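PDB 6VSS: arginase from Medicago truncatula, which hydrolyses L-arginine to urea and L-ornithine with two manganese ions per subunit, and also converts agmatine to putrescine. Local coordinates for residues B[44-55]-B[144-152]; B[66-74]-B[131-142]. One frame throughout, in Å; residues are numbered along the deposited sequence.

Contact 1 of 2, residues B[44-55]-B[144-152]; sequences RERAKFKGELMR and LVMDEDPLR
Arg-55 supplies the polar grip of this contact. Its NH1 donates to OE1 of Glu-148 at 3.0 Å, a salt bridge, and to the backbone O of Asp-149 at 2.9 Å; both acceptors sit at the guanidinium edge, while NH2 adds a weak bond to the same OE1. The guanidinium and carboxylate planes are 36° apart. Glu-148 gets there by folding at chi2 (-68°), which lays its CG 3.5 Å from the backbone O of Ala-47 and its OE1 3.7 Å from CA of Gly-51. An alanine in place of Glu-148 would probably leave Arg-55 held across this contact by the Asp-149 carbonyl alone, its guanidinium freer to turn.

The rest is mostly apolar. CD2 of Leu-144 lies at the edge of the Arg-44 guanidinium, 3.7 Å from NE, and Ala-47 CB rests against the Leu-144 O. Leu-151 brings CD1 4.4 Å from CB of Ala-47 and CD2 4.1 Å from CG of Met-54; Met-54 and Leu-151 cross at about a right angle. Met-54 CB rests 3.8 Å from CG of Pro-150, a cis proline. Helix 25-57 packs on the C-terminal part of helix 131-146, the turn that follows and the start of strand 151-157, in an alpha/beta fold around a parallel sheet.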
loop_
_atom_site.group_PDB
_atom_site.type_symbol
_atom_site.label_atom_id
_atom_site.label_comp_id
_atom_site.label_asym_id
_atom_site.label_seq_id
_atom_site.Cartn_x
_atom_site.Cartn_y
_atom_site.Cartn_z
ATOM N N ARG B 44 -39.186 5.818 6.866
ATOM C CA ARG B 44 -40.283 5.918 7.865
ATOM C C ARG B 44 -40.334 4.584 8.622
ATOM O O ARG B 44 -40.366 4.628 9.844
ATOM C CB ARG B 44 -41.655 6.271 7.255
ATOM C CG ARG B 44 -42.759 6.458 8.291
ATOM C CD ARG B 44 -44.068 7.119 7.815
ATOM N NE ARG B 44 -43.840 8.182 6.832
ATOM C CZ ARG B 44 -44.111 8.121 5.508
ATOM N NH1 ARG B 44 -43.776 9.129 4.712
ATOM N NH2 ARG B 44 -44.698 7.058 4.965
ATOM N N GLU B 45 -40.323 3.467 7.914
ATOM C CA GLU B 45 -40.557 2.117 8.504
ATOM C C GLU B 45 -39.342 1.687 9.328
ATOM O O GLU B 45 -39.516 1.023 10.370
ATOM C CB GLU B 45 -40.839 1.076 7.423
ATOM C CG GLU B 45 -42.136 1.329 6.655
ATOM C CD GLU B 45 -43.355 1.213 7.534
ATOM O OE1 GLU B 45 -43.264 0.455 8.528
ATOM O OE2 GLU B 45 -44.396 1.883 7.229
ATOM N N ARG B 46 -38.137 2.061 8.909
ATOM C CA ARG B 46 -36.972 1.685 9.750
ATOM C C ARG B 46 -37.029 2.526 11.016
ATOM O O ARG B 46 -36.757 1.976 12.099
ATOM C CB ARG B 46 -35.682 1.804 8.945
ATOM C CG ARG B 46 -35.565 0.688 7.923
ATOM C CD ARG B 46 -34.868 -0.533 8.508
ATOM N NE ARG B 46 -33.580 -0.270 9.119
ATOM C CZ ARG B 46 -33.032 -1.018 10.066
ATOM N NH1 ARG B 46 -33.615 -2.150 10.462
ATOM N NH2 ARG B 46 -31.856 -0.671 10.561
ATOM N N ALA B 47 -37.386 3.810 10.915
ATOM C CA ALA B 47 -37.422 4.665 12.128
ATOM C C ALA B 47 -38.543 4.163 13.067
ATOM O O ALA B 47 -38.408 4.223 14.334
ATOM C CB ALA B 47 -37.556 6.127 11.773
ATOM N N LYS B 48 -39.633 3.672 12.498
ATOM C CA LYS B 48 -40.815 3.224 13.280
ATOM C C LYS B 48 -40.368 2.004 14.093
ATOM O O LYS B 48 -40.632 1.947 15.298
ATOM C CB LYS B 48 -41.970 2.934 12.308
ATOM C CG LYS B 48 -43.091 2.030 12.811
ATOM C CD LYS B 48 -44.206 1.850 11.763
ATOM C CE LYS B 48 -45.465 1.246 12.334
ATOM N NZ LYS B 48 -45.283 -0.202 12.592
ATOM N N PHE B 49 -39.737 1.042 13.425
ATOM C CA PHE B 49 -39.154 -0.159 14.069
ATOM C C PHE B 49 -38.316 0.280 15.295
ATOM O O PHE B 49 -38.683 -0.051 16.452
ATOM C CB PHE B 49 -38.401 -0.960 13.018
ATOM C CG PHE B 49 -37.535 -2.051 13.598
ATOM C CD1 PHE B 49 -37.945 -2.765 14.705
ATOM C CD2 PHE B 49 -36.333 -2.389 13.005
ATOM C CE1 PHE B 49 -37.147 -3.773 15.219
ATOM C CE2 PHE B 49 -35.533 -3.377 13.539
ATOM C CZ PHE B 49 -35.943 -4.074 14.636
ATOM N N LYS B 50 -37.265 1.082 15.074
ATOM C CA LYS B 50 -36.270 1.429 16.121
ATOM C C LYS B 50 -36.933 2.269 17.217
ATOM O O LYS B 50 -36.605 2.021 18.380
ATOM C CB LYS B 50 -35.040 2.031 15.450
ATOM C CG LYS B 50 -34.305 1.035 14.557
ATOM C CD LYS B 50 -34.018 -0.243 15.272
ATOM C CE LYS B 50 -33.119 -1.184 14.513
ATOM N NZ LYS B 50 -31.760 -0.632 14.319
ATOM N N GLY B 51 -37.927 3.104 16.893
ATOM C CA GLY B 51 -38.642 3.887 17.910
ATOM C C GLY B 51 -39.450 3.010 18.878
ATOM O O GLY B 51 -39.399 3.233 20.085
ATOM N N GLU B 52 -40.230 2.071 18.344
ATOM C CA GLU B 52 -41.061 1.099 19.101
ATOM C C GLU B 52 -40.128 0.259 19.953
ATOM O O GLU B 52 -40.426 0.036 21.100
ATOM C CB GLU B 52 -41.814 0.173 18.144
ATOM C CG GLU B 52 -43.001 0.828 17.464
ATOM C CD GLU B 52 -43.734 -0.038 16.440
ATOM O OE1 GLU B 52 -44.536 0.535 15.651
ATOM O OE2 GLU B 52 -43.527 -1.291 16.437
ATOM N N LEU B 53 -39.018 -0.196 19.362
ATOM C CA LEU B 53 -38.066 -1.033 20.111
ATOM C C LEU B 53 -37.656 -0.259 21.368
ATOM O O LEU B 53 -37.838 -0.758 22.486
ATOM C CB LEU B 53 -36.880 -1.380 19.215
ATOM C CG LEU B 53 -35.767 -2.108 19.942
ATOM C CD1 LEU B 53 -36.327 -3.262 20.741
ATOM C CD2 LEU B 53 -34.712 -2.596 18.967
ATOM N N MET B 54 -37.136 0.948 21.201
ATOM C CA MET B 54 -36.656 1.697 22.380
ATOM C C MET B 54 -37.825 1.949 23.324
ATOM O O MET B 54 -37.623 1.769 24.536
ATOM C CB MET B 54 -36.039 3.028 21.972
ATOM C CG MET B 54 -34.975 2.871 20.931
ATOM S SD MET B 54 -33.792 1.554 21.201
ATOM C CE MET B 54 -33.230 1.397 19.504
ATOM N N ARG B 55 -38.978 2.377 22.787
ATOM C CA ARG B 55 -40.156 2.721 23.623
ATOM C C ARG B 55 -40.631 1.444 24.342
ATOM O O ARG B 55 -41.287 1.554 25.409
ATOM C CB ARG B 55 -41.283 3.386 22.824
ATOM C CG ARG B 55 -41.099 4.887 22.701
ATOM C CD ARG B 55 -42.238 5.619 22.029
ATOM N NE ARG B 55 -42.827 4.918 20.904
ATOM C CZ ARG B 55 -42.382 4.958 19.649
ATOM N NH1 ARG B 55 -41.279 5.613 19.329
ATOM N NH2 ARG B 55 -43.021 4.301 18.699
ATOM N N LEU B 144 -38.263 12.440 9.899
ATOM C CA LEU B 144 -38.830 11.095 10.113
ATOM C C LEU B 144 -38.107 10.424 11.298
ATOM O O LEU B 144 -38.828 9.806 12.086
ATOM C CB LEU B 144 -38.796 10.266 8.814
ATOM C CG LEU B 144 -39.760 10.739 7.705
ATOM C CD1 LEU B 144 -39.450 10.117 6.355
ATOM C CD2 LEU B 144 -41.230 10.442 8.062
ATOM N N VAL B 145 -36.792 10.612 11.496
ATOM C CA VAL B 145 -36.087 10.037 12.697
ATOM C C VAL B 145 -36.517 10.812 13.957
ATOM O O VAL B 145 -36.865 10.216 14.996
ATOM C CB VAL B 145 -34.553 10.033 12.518
ATOM C CG1 VAL B 145 -33.830 9.518 13.749
ATOM C CG2 VAL B 145 -34.145 9.244 11.306
ATOM N N MET B 146 -36.586 12.121 13.845
ATOM C CA MET B 146 -36.848 13.006 14.999
ATOM C C MET B 146 -38.269 12.763 15.488
ATOM O O MET B 146 -38.470 12.885 16.719
ATOM C CB MET B 146 -36.684 14.476 14.625
ATOM C CG MET B 146 -35.265 14.820 14.311
ATOM S SD MET B 146 -35.023 16.585 14.075
ATOM C CE MET B 146 -35.147 17.080 15.795
ATOM N N ASP B 147 -39.176 12.425 14.572
ATOM C CA ASP B 147 -40.600 12.223 14.917
ATOM C C ASP B 147 -40.751 10.964 15.750
ATOM O O ASP B 147 -41.814 10.852 16.395
ATOM C CB ASP B 147 -41.511 12.001 13.703
ATOM C CG ASP B 147 -41.963 13.282 13.040
ATOM O OD1 ASP B 147 -41.787 14.367 13.652
ATOM O OD2 ASP B 147 -42.401 13.185 11.880
ATOM N N GLU B 148 -39.781 10.042 15.683
ATOM C CA GLU B 148 -39.816 8.786 16.460
ATOM C C GLU B 148 -39.030 8.917 17.763
ATOM O O GLU B 148 -38.088 8.178 17.923
ATOM C CB GLU B 148 -39.240 7.653 15.601
ATOM C CG GLU B 148 -40.225 7.155 14.571
ATOM C CD GLU B 148 -41.419 6.434 15.171
ATOM O OE1 GLU B 148 -41.327 5.958 16.325
ATOM O OE2 GLU B 148 -42.440 6.383 14.485
ATOM N N ASP B 149 -39.518 9.736 18.697
ATOM C CA ASP B 149 -38.829 9.896 20.003
ATOM C C ASP B 149 -38.786 8.512 20.654
ATOM O O ASP B 149 -39.797 7.802 20.581
ATOM C CB ASP B 149 -39.592 10.866 20.908
ATOM C CG ASP B 149 -40.472 10.165 21.932
ATOM O OD1 ASP B 149 -39.921 9.664 22.932
ATOM O OD2 ASP B 149 -41.697 10.114 21.716
ATOM N N PRO B 150 -37.664 8.084 21.268
ATOM C CA PRO B 150 -36.616 8.983 21.741
ATOM C C PRO B 150 -35.435 9.071 20.763
ATOM O O PRO B 150 -34.368 9.450 21.192
ATOM C CB PRO B 150 -36.170 8.257 23.014
ATOM C CG PRO B 150 -36.272 6.791 22.656
ATOM C CD PRO B 150 -37.374 6.696 21.620
ATOM N N LEU B 151 -35.643 8.677 19.503
ATOM C CA LEU B 151 -34.546 8.665 18.500
ATOM C C LEU B 151 -34.057 10.090 18.284
ATOM O O LEU B 151 -34.905 11.021 18.169
ATOM C CB LEU B 151 -35.024 8.111 17.164
ATOM C CG LEU B 151 -35.645 6.716 17.183
ATOM C CD1 LEU B 151 -35.789 6.221 15.755
ATOM C CD2 LEU B 151 -34.824 5.757 18.027
ATOM N N ARG B 152 -32.745 10.235 18.143
ATOM C CA ARG B 152 -32.060 11.501 17.800
ATOM C C ARG B 152 -31.087 11.206 16.641
ATOM O O ARG B 152 -30.334 10.243 16.725
ATOM C CB ARG B 152 -31.418 12.159 19.016
ATOM C CG ARG B 152 -32.411 12.707 20.025
ATOM C CD ARG B 152 -31.746 13.608 21.041
ATOM N NE ARG B 152 -32.669 13.884 22.118
ATOM C CZ ARG B 152 -32.590 14.864 22.995
ATOM N NH1 ARG B 152 -31.596 15.724 22.972
ATOM N NH2 ARG B 152 -33.520 14.977 23.919
#

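Contact 2 of 2, residues B[66-74]-B[131-142]; sequences LLGVPLGHH and DKRLANVISESV
With chi1 at 73°, His-73 has its CG between the backbone N and the carbonyl carbon, and its ring swings toward Asp-131. His-74 turns the other way at chi1, -76°, yet brings its ring edge to the same carboxylate. NE2 of His-73 donates to OD1 of Asp-131 at 2.7 Å, a fairly straight bond (163°) that lies near the ring plane but meets the oxygen from above the carboxylate plane. CE1 of His-74 lies 3.5 Å from CG of Asp-131, and a water joins its NE2 to the backbone O of Asp-131, to which the water donates.

Beyond this the contact is aliphatic. CD2 of Leu-134 touches the His-73 edge at CE1 and meets CD1 of Leu-71 tip to tip, 3.8 Å apart. Ile-138 reaches CG1 of Val-69 with its CD1 at 3.7 Å, and CD2 of Leu-67 packs 3.8 Å from CB of Ser-141.

Helix 131-146, in the beta-alpha-beta crossover from strand 113-118 to strand 151-157, packs on strand 63-69 between them; segments 66-69 and 131-142 are antiparallel. In the loop that follows the strand, His-74 also touches Asn-196, substrate-binding by similarity, consistent with this end of the contact lying beside the substrate pocket.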
loop_
_atom_site.group_PDB
_atom_site.type_symbol
_atom_site.label_atom_id
_atom_site.label_comp_id
_atom_site.label_asym_id
_atom_site.label_seq_id
_atom_site.Cartn_x
_atom_site.Cartn_y
_atom_site.Cartn_z
ATOM N N LEU B 66 -28.500 6.212 13.558
ATOM C CA LEU B 66 -27.656 6.443 12.382
ATOM C C LEU B 66 -28.569 6.595 11.178
ATOM O O LEU B 66 -29.306 5.678 10.852
ATOM C CB LEU B 66 -26.676 5.283 12.222
ATOM C CG LEU B 66 -25.861 4.983 13.466
ATOM C CD1 LEU B 66 -24.699 4.038 13.175
ATOM C CD2 LEU B 66 -25.344 6.265 14.035
ATOM N N LEU B 67 -28.444 7.719 10.500
ATOM C CA LEU B 67 -29.000 7.972 9.146
ATOM C C LEU B 67 -27.842 8.291 8.211
ATOM O O LEU B 67 -27.148 9.307 8.435
ATOM C CB LEU B 67 -30.034 9.106 9.262
ATOM C CG LEU B 67 -30.768 9.460 7.983
ATOM C CD1 LEU B 67 -31.885 8.458 7.720
ATOM C CD2 LEU B 67 -31.318 10.875 8.045
ATOM N N GLY B 68 -27.571 7.381 7.275
ATOM C CA GLY B 68 -26.640 7.543 6.159
ATOM C C GLY B 68 -27.193 8.476 5.093
ATOM O O GLY B 68 -28.411 8.375 4.724
ATOM N N VAL B 69 -26.320 9.388 4.642
ATOM C CA VAL B 69 -26.563 10.240 3.446
ATOM C C VAL B 69 -25.322 10.102 2.571
ATOM O O VAL B 69 -24.379 10.890 2.697
ATOM C CB VAL B 69 -26.880 11.680 3.867
ATOM C CG1 VAL B 69 -27.282 12.512 2.668
ATOM C CG2 VAL B 69 -27.937 11.724 4.965
ATOM N N PRO B 70 -25.296 9.006 1.759
ATOM C CA PRO B 70 -24.180 8.673 0.872
ATOM C C PRO B 70 -24.156 9.552 -0.394
ATOM O O PRO B 70 -24.510 9.110 -1.423
ATOM C CB PRO B 70 -24.461 7.211 0.537
ATOM C CG PRO B 70 -25.989 7.137 0.573
ATOM C CD PRO B 70 -26.371 7.994 1.749
ATOM N N LEU B 71 -23.752 10.807 -0.212
ATOM C CA LEU B 71 -23.715 11.888 -1.214
ATOM C C LEU B 71 -22.302 12.463 -1.251
ATOM O O LEU B 71 -21.784 12.902 -0.194
ATOM C CB LEU B 71 -24.743 12.906 -0.752
ATOM C CG LEU B 71 -24.945 14.100 -1.654
ATOM C CD1 LEU B 71 -26.295 14.722 -1.357
ATOM C CD2 LEU B 71 -23.806 15.111 -1.492
ATOM N N GLY B 72 -21.679 12.405 -2.431
ATOM C CA GLY B 72 -20.306 12.868 -2.702
ATOM C C GLY B 72 -20.298 13.917 -3.764
ATOM O O GLY B 72 -19.221 14.526 -3.960
ATOM N N HIS B 73 -21.446 14.189 -4.406
ATOM C CA HIS B 73 -21.407 14.957 -5.678
ATOM C C HIS B 73 -21.204 16.465 -5.411
ATOM O O HIS B 73 -21.155 17.245 -6.382
ATOM C CB HIS B 73 -22.593 14.627 -6.578
ATOM C CG HIS B 73 -23.898 15.183 -6.108
ATOM N ND1 HIS B 73 -24.636 14.561 -5.145
ATOM C CD2 HIS B 73 -24.602 16.263 -6.525
ATOM C CE1 HIS B 73 -25.733 15.265 -4.937
ATOM N NE2 HIS B 73 -25.753 16.318 -5.801
ATOM N N HIS B 74 -21.134 16.877 -4.157
ATOM C CA HIS B 74 -20.986 18.306 -3.782
ATOM C C HIS B 74 -19.522 18.574 -3.448
ATOM O O HIS B 74 -19.205 19.704 -3.165
ATOM C CB HIS B 74 -21.982 18.677 -2.652
ATOM C CG HIS B 74 -23.374 18.824 -3.153
ATOM N ND1 HIS B 74 -23.654 19.238 -4.453
ATOM C CD2 HIS B 74 -24.571 18.569 -2.581
ATOM C CE1 HIS B 74 -24.954 19.260 -4.649
ATOM N NE2 HIS B 74 -25.548 18.835 -3.519
ATOM N N ASP B 131 -30.704 19.291 -7.065
ATOM C CA ASP B 131 -30.061 19.344 -5.728
ATOM C C ASP B 131 -30.943 20.029 -4.681
ATOM O O ASP B 131 -30.827 19.672 -3.530
ATOM C CB ASP B 131 -28.700 20.006 -5.816
ATOM C CG ASP B 131 -27.768 19.172 -6.651
ATOM O OD1 ASP B 131 -27.761 17.931 -6.462
ATOM O OD2 ASP B 131 -27.102 19.776 -7.508
ATOM N N LYS B 132 -31.809 20.957 -5.064
ATOM C CA LYS B 132 -32.734 21.625 -4.109
ATOM C C LYS B 132 -33.704 20.573 -3.584
ATOM O O LYS B 132 -33.876 20.478 -2.374
ATOM C CB LYS B 132 -33.403 22.822 -4.789
ATOM C CG LYS B 132 -34.486 23.522 -3.979
ATOM C CD LYS B 132 -34.799 24.936 -4.475
ATOM C CE LYS B 132 -35.136 25.905 -3.350
ATOM N NZ LYS B 132 -34.524 27.247 -3.556
ATOM N N ARG B 133 -34.273 19.746 -4.453
ATOM C CA ARG B 133 -35.253 18.718 -4.033
ATOM C C ARG B 133 -34.466 17.616 -3.319
ATOM O O ARG B 133 -34.909 17.119 -2.290
ATOM C CB ARG B 133 -36.043 18.253 -5.253
ATOM C CG ARG B 133 -36.915 17.037 -4.983
ATOM C CD ARG B 133 -38.285 17.392 -4.442
ATOM N NE ARG B 133 -39.279 16.321 -4.530
ATOM C CZ ARG B 133 -39.881 15.896 -5.650
ATOM N NH1 ARG B 133 -39.576 16.404 -6.836
ATOM N NH2 ARG B 133 -40.779 14.926 -5.584
ATOM N N LEU B 134 -33.273 17.289 -3.776
ATOM C CA LEU B 134 -32.439 16.316 -3.017
ATOM C C LEU B 134 -32.257 16.751 -1.545
ATOM O O LEU B 134 -32.394 15.939 -0.632
ATOM C CB LEU B 134 -31.086 16.215 -3.714
ATOM C CG LEU B 134 -30.316 14.975 -3.327
ATOM C CD1 LEU B 134 -31.157 13.763 -3.693
ATOM C CD2 LEU B 134 -28.968 14.933 -4.007
ATOM N N ALA B 135 -31.887 18.012 -1.315
ATOM C CA ALA B 135 -31.715 18.597 0.032
ATOM C C ALA B 135 -33.021 18.450 0.833
ATOM O O ALA B 135 -32.954 18.061 2.004
ATOM C CB ALA B 135 -31.310 20.029 -0.116
ATOM N N ASN B 136 -34.156 18.707 0.187
ATOM C CA ASN B 136 -35.488 18.580 0.821
ATOM C C ASN B 136 -35.693 17.138 1.283
ATOM O O ASN B 136 -36.188 16.933 2.358
ATOM C CB ASN B 136 -36.588 19.042 -0.133
ATOM C CG ASN B 136 -36.794 20.542 -0.110
ATOM O OD1 ASN B 136 -36.246 21.239 0.727
ATOM N ND2 ASN B 136 -37.578 21.052 -1.035
ATOM N N VAL B 137 -35.294 16.176 0.462
ATOM C CA VAL B 137 -35.458 14.736 0.790
ATOM C C VAL B 137 -34.558 14.388 1.988
ATOM O O VAL B 137 -34.994 13.596 2.850
ATOM C CB VAL B 137 -35.153 13.843 -0.430
ATOM C CG1 VAL B 137 -34.869 12.422 0.010
ATOM C CG2 VAL B 137 -36.282 13.883 -1.457
ATOM N N ILE B 138 -33.365 14.971 2.079
ATOM C CA ILE B 138 -32.454 14.713 3.237
ATOM C C ILE B 138 -33.108 15.275 4.513
ATOM O O ILE B 138 -33.103 14.590 5.569
ATOM C CB ILE B 138 -31.072 15.319 2.967
ATOM C CG1 ILE B 138 -30.316 14.509 1.903
ATOM C CG2 ILE B 138 -30.279 15.404 4.248
ATOM C CD1 ILE B 138 -29.188 15.295 1.209
ATOM N N SER B 139 -33.700 16.463 4.424
ATOM C CA SER B 139 -34.391 17.122 5.573
ATOM C C SER B 139 -35.555 16.238 6.046
ATOM O O SER B 139 -35.722 16.075 7.276
ATOM C CB SER B 139 -34.892 18.519 5.240
ATOM O OG SER B 139 -33.814 19.406 4.979
ATOM N N GLU B 140 -36.416 15.795 5.116
ATOM C CA GLU B 140 -37.587 14.946 5.470
ATOM C C GLU B 140 -37.071 13.706 6.184
ATOM O O GLU B 140 -37.608 13.366 7.227
ATOM C CB GLU B 140 -38.373 14.537 4.239
ATOM C CG GLU B 140 -39.045 15.689 3.527
ATOM C CD GLU B 140 -40.005 16.515 4.359
ATOM O OE1 GLU B 140 -40.622 15.953 5.282
ATOM O OE2 GLU B 140 -40.109 17.733 4.103
ATOM N N SER B 141 -36.002 13.088 5.676
ATOM C CA SER B 141 -35.362 11.915 6.312
ATOM C C SER B 141 -35.034 12.215 7.769
ATOM O O SER B 141 -35.452 11.429 8.651
ATOM C CB SER B 141 -34.172 11.467 5.540
ATOM O OG SER B 141 -34.633 10.969 4.286
ATOM N N VAL B 142 -34.366 13.329 8.022
ATOM C CA VAL B 142 -34.007 13.745 9.406
ATOM C C VAL B 142 -35.273 13.856 10.248
ATOM O O VAL B 142 -35.268 13.316 11.337
ATOM C CB VAL B 142 -33.171 15.041 9.437
ATOM C CG1 VAL B 142 -32.929 15.485 10.862
ATOM C CG2 VAL B 142 -31.836 14.887 8.704
HETATM O O HOH W 1 -28.303 18.527 -2.217
#

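How the contacts relate
Helix 131-146 serves both contacts: its body packs on strand 63-69 in contact 2, and its C-terminal part, with the chain running on into strand 151-157, meets helix 25-57 in contact 1. The two strands are neighbours in the parallel sheet, so both contacts pack against one edge region of it, their centres about 18 Å apart. Contact 2 is the buried one, mainly aliphatic, with a single histidine-aspartate bond at the end nearer the manganese ions. Contact 1 is partly exposed and away from the annotated sites; an arginine-glutamate salt bridge marks its outer side, and a second subunit also packs on helix 25-57.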